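Local coordinates for UPF0678 fatty acid-binding protein-like protein ERS007657_00996 (PDB 6R3W) that binds heme b in a surface cleft of a beta-barrel and probably scavenges peroxynitrite by isomerising it to nitrate, at residues Ser87-Gly95 with Leu108-Ala119. Numbering follows the deposited sequence. Where two conformers were deposited one is given.
Sequences SGITEIEVG and LSTRADGSIGLA
Thr90 and Gly117 exchange two backbone hydrogen bonds, Thr90 N to Gly117 O (2.9 Å) and Gly117 N to Thr90 O, and Ile92 with Ser115 and Val94 with Ser109 form the same kind of antiparallel pair. Between the last two, residues 110-114 loop out of their strand, yet Ile92 O still receives Ser115 N in its carbonyl plane, on a lone pair, with Gly114 CA 3.1 Å from Ile92 O. Gly114 suits this place because any CB would strike that oxygen. Gly117 likewise leaves room for Thr90 OG1, which chi1 of 60° sets between its own N and carbonyl carbon. A water lies 3.0 Å from Thr90 OG1 and is also hydrogen-bonded to Ser115 OG.

Among apolar contacts, Ile89 CG1 lies 3.9 Å from Leu118 CD2, the side chains side by side, and Ile89 comes to about 4 Å from the heme. Glu93 CG meets Thr110 CG2 at 3.8 Å.

Ser109 OG accepts Arg111 N at 2.8 Å, an ST turn, and is hydrogen-bonded to Asp129. Glu91 and Glu93 each form a salt bridge with Arg130, and Glu91 is also hydrogen-bonded to His85. Backbone bonds thus hold the register on both sides of the excursion, while Arg130 probably offsets the buried glutamates' charge.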
# COMPACT_ATOMS: atom_id res chain seq x y z
N SER A 87 0.25 -14.55 0.59
CA SER A 87 0.14 -15.19 1.92
C SER A 87 -1.28 -15.75 2.16
O SER A 87 -1.54 -16.22 3.28
CB SER A 87 0.50 -14.19 2.97
OG SER A 87 -0.29 -13.03 2.79
N GLY A 88 -2.19 -15.61 1.20
CA GLY A 88 -3.56 -16.13 1.38
C GLY A 88 -4.50 -15.15 2.05
O GLY A 88 -5.47 -15.60 2.71
N ILE A 89 -4.28 -13.86 1.81
CA ILE A 89 -5.04 -12.80 2.49
C ILE A 89 -5.53 -11.82 1.43
O ILE A 89 -4.74 -11.45 0.52
CB ILE A 89 -4.17 -12.13 3.57
CG1 ILE A 89 -3.75 -13.16 4.63
CG2 ILE A 89 -4.92 -10.97 4.18
CD1 ILE A 89 -2.84 -12.63 5.68
N THR A 90 -6.77 -11.38 1.55
CA THR A 90 -7.29 -10.23 0.78
C THR A 90 -7.53 -9.06 1.72
O THR A 90 -7.75 -9.27 2.94
CB THR A 90 -8.57 -10.58 0.04
OG1 THR A 90 -9.54 -10.97 1.04
CG2 THR A 90 -8.37 -11.67 -1.00
N GLU A 91 -7.54 -7.86 1.17
CA GLU A 91 -7.56 -6.60 1.95
C GLU A 91 -8.41 -5.60 1.15
O GLU A 91 -8.11 -5.38 -0.04
CB GLU A 91 -6.09 -6.14 2.20
CG GLU A 91 -5.89 -4.75 2.77
CD GLU A 91 -4.45 -4.34 2.88
OE1 GLU A 91 -3.55 -5.06 2.34
OE2 GLU A 91 -4.19 -3.21 3.41
N ILE A 92 -9.35 -4.92 1.80
CA ILE A 92 -9.95 -3.68 1.29
C ILE A 92 -9.74 -2.60 2.34
O ILE A 92 -10.24 -2.76 3.48
CB ILE A 92 -11.42 -3.83 0.93
CG1 ILE A 92 -11.63 -4.95 -0.08
CG2 ILE A 92 -11.94 -2.49 0.42
CD1 ILE A 92 -13.09 -5.18 -0.47
N GLU A 93 -8.97 -1.58 2.00
CA GLU A 93 -8.81 -0.43 2.89
C GLU A 93 -9.58 0.73 2.31
O GLU A 93 -9.60 0.91 1.07
CB GLU A 93 -7.36 -0.03 3.03
CG GLU A 93 -6.48 -1.09 3.64
CD GLU A 93 -5.27 -0.56 4.36
OE1 GLU A 93 -5.29 0.65 4.77
OE2 GLU A 93 -4.39 -1.40 4.68
N VAL A 94 -10.26 1.48 3.15
CA VAL A 94 -11.08 2.62 2.72
C VAL A 94 -10.52 3.87 3.38
O VAL A 94 -10.09 3.80 4.54
CB VAL A 94 -12.55 2.38 3.06
CG1 VAL A 94 -13.43 3.52 2.59
CG2 VAL A 94 -13.04 1.06 2.50
N GLY A 95 -10.57 4.99 2.70
CA GLY A 95 -10.16 6.24 3.34
C GLY A 95 -10.25 7.42 2.43
O GLY A 95 -11.16 7.48 1.56
N LEU A 108 -5.79 5.38 4.83
CA LEU A 108 -6.73 4.26 4.56
C LEU A 108 -6.70 3.28 5.71
O LEU A 108 -5.69 3.19 6.41
CB LEU A 108 -6.34 3.54 3.28
CG LEU A 108 -6.20 4.38 2.02
CD1 LEU A 108 -4.76 4.74 1.81
CD2 LEU A 108 -6.78 3.63 0.84
N SER A 109 -7.76 2.50 5.84
CA SER A 109 -7.80 1.44 6.85
C SER A 109 -8.85 0.40 6.47
O SER A 109 -9.94 0.77 5.99
CB SER A 109 -8.12 2.03 8.21
OG SER A 109 -8.23 1.02 9.20
N THR A 110 -8.58 -0.86 6.80
CA THR A 110 -9.64 -1.90 6.77
C THR A 110 -10.73 -1.56 7.79
O THR A 110 -11.82 -2.12 7.67
CB THR A 110 -9.07 -3.30 7.04
OG1 THR A 110 -8.48 -3.33 8.35
CG2 THR A 110 -8.03 -3.69 6.01
N ARG A 111 -10.40 -0.78 8.81
CA ARG A 111 -11.29 -0.49 9.95
C ARG A 111 -12.36 0.55 9.57
O ARG A 111 -13.27 0.77 10.38
CB ARG A 111 -10.47 -0.04 11.16
CG ARG A 111 -9.40 -1.06 11.56
CD ARG A 111 -8.63 -0.68 12.81
NE ARG A 111 -7.90 0.56 12.65
CZ ARG A 111 -8.14 1.67 13.32
NH1 ARG A 111 -9.13 1.74 14.18
NH2 ARG A 111 -7.37 2.72 13.13
N ALA A 112 -12.22 1.21 8.42
CA ALA A 112 -13.16 2.25 7.96
C ALA A 112 -14.13 1.65 6.92
O ALA A 112 -14.20 2.15 5.79
CB ALA A 112 -12.40 3.44 7.41
N ASP A 113 -14.81 0.57 7.30
CA ASP A 113 -15.77 -0.16 6.42
C ASP A 113 -15.02 -0.87 5.30
O ASP A 113 -15.61 -1.11 4.24
CB ASP A 113 -16.84 0.78 5.88
CG ASP A 113 -18.16 0.10 5.55
OD1 ASP A 113 -18.39 -1.05 6.00
OD2 ASP A 113 -18.97 0.75 4.89
N GLY A 114 -13.79 -1.29 5.57
CA GLY A 114 -13.04 -2.19 4.71
C GLY A 114 -13.20 -3.63 5.15
O GLY A 114 -14.21 -3.95 5.76
N SER A 115 -12.27 -4.48 4.72
CA SER A 115 -12.43 -5.95 4.73
C SER A 115 -11.06 -6.60 4.89
O SER A 115 -10.09 -6.06 4.31
CB SER A 115 -13.09 -6.42 3.45
OG SER A 115 -13.19 -7.83 3.43
N ILE A 116 -11.00 -7.73 5.55
CA ILE A 116 -9.91 -8.71 5.39
C ILE A 116 -10.53 -10.07 5.11
O ILE A 116 -11.51 -10.44 5.81
CB ILE A 116 -9.01 -8.70 6.63
CG1 ILE A 116 -8.19 -7.41 6.66
CG2 ILE A 116 -8.14 -9.95 6.68
CD1 ILE A 116 -7.41 -7.20 7.91
N GLY A 117 -9.97 -10.79 4.18
CA GLY A 117 -10.29 -12.20 3.98
C GLY A 117 -9.10 -13.07 4.26
O GLY A 117 -7.98 -12.71 3.87
N LEU A 118 -9.32 -14.18 4.94
CA LEU A 118 -8.25 -15.12 5.30
C LEU A 118 -8.54 -16.48 4.66
O LEU A 118 -9.60 -17.08 4.97
CB LEU A 118 -8.18 -15.25 6.81
CG LEU A 118 -7.98 -13.96 7.60
CD1 LEU A 118 -8.02 -14.27 9.08
CD2 LEU A 118 -6.67 -13.29 7.23
N ALA A 119 -7.60 -17.00 3.91
CA ALA A 119 -7.71 -18.37 3.41
C ALA A 119 -7.61 -19.32 4.60
O ALA A 119 -7.12 -18.93 5.68
CB ALA A 119 -6.63 -18.67 2.40
O HOH W 1 -11.05 -8.53 1.85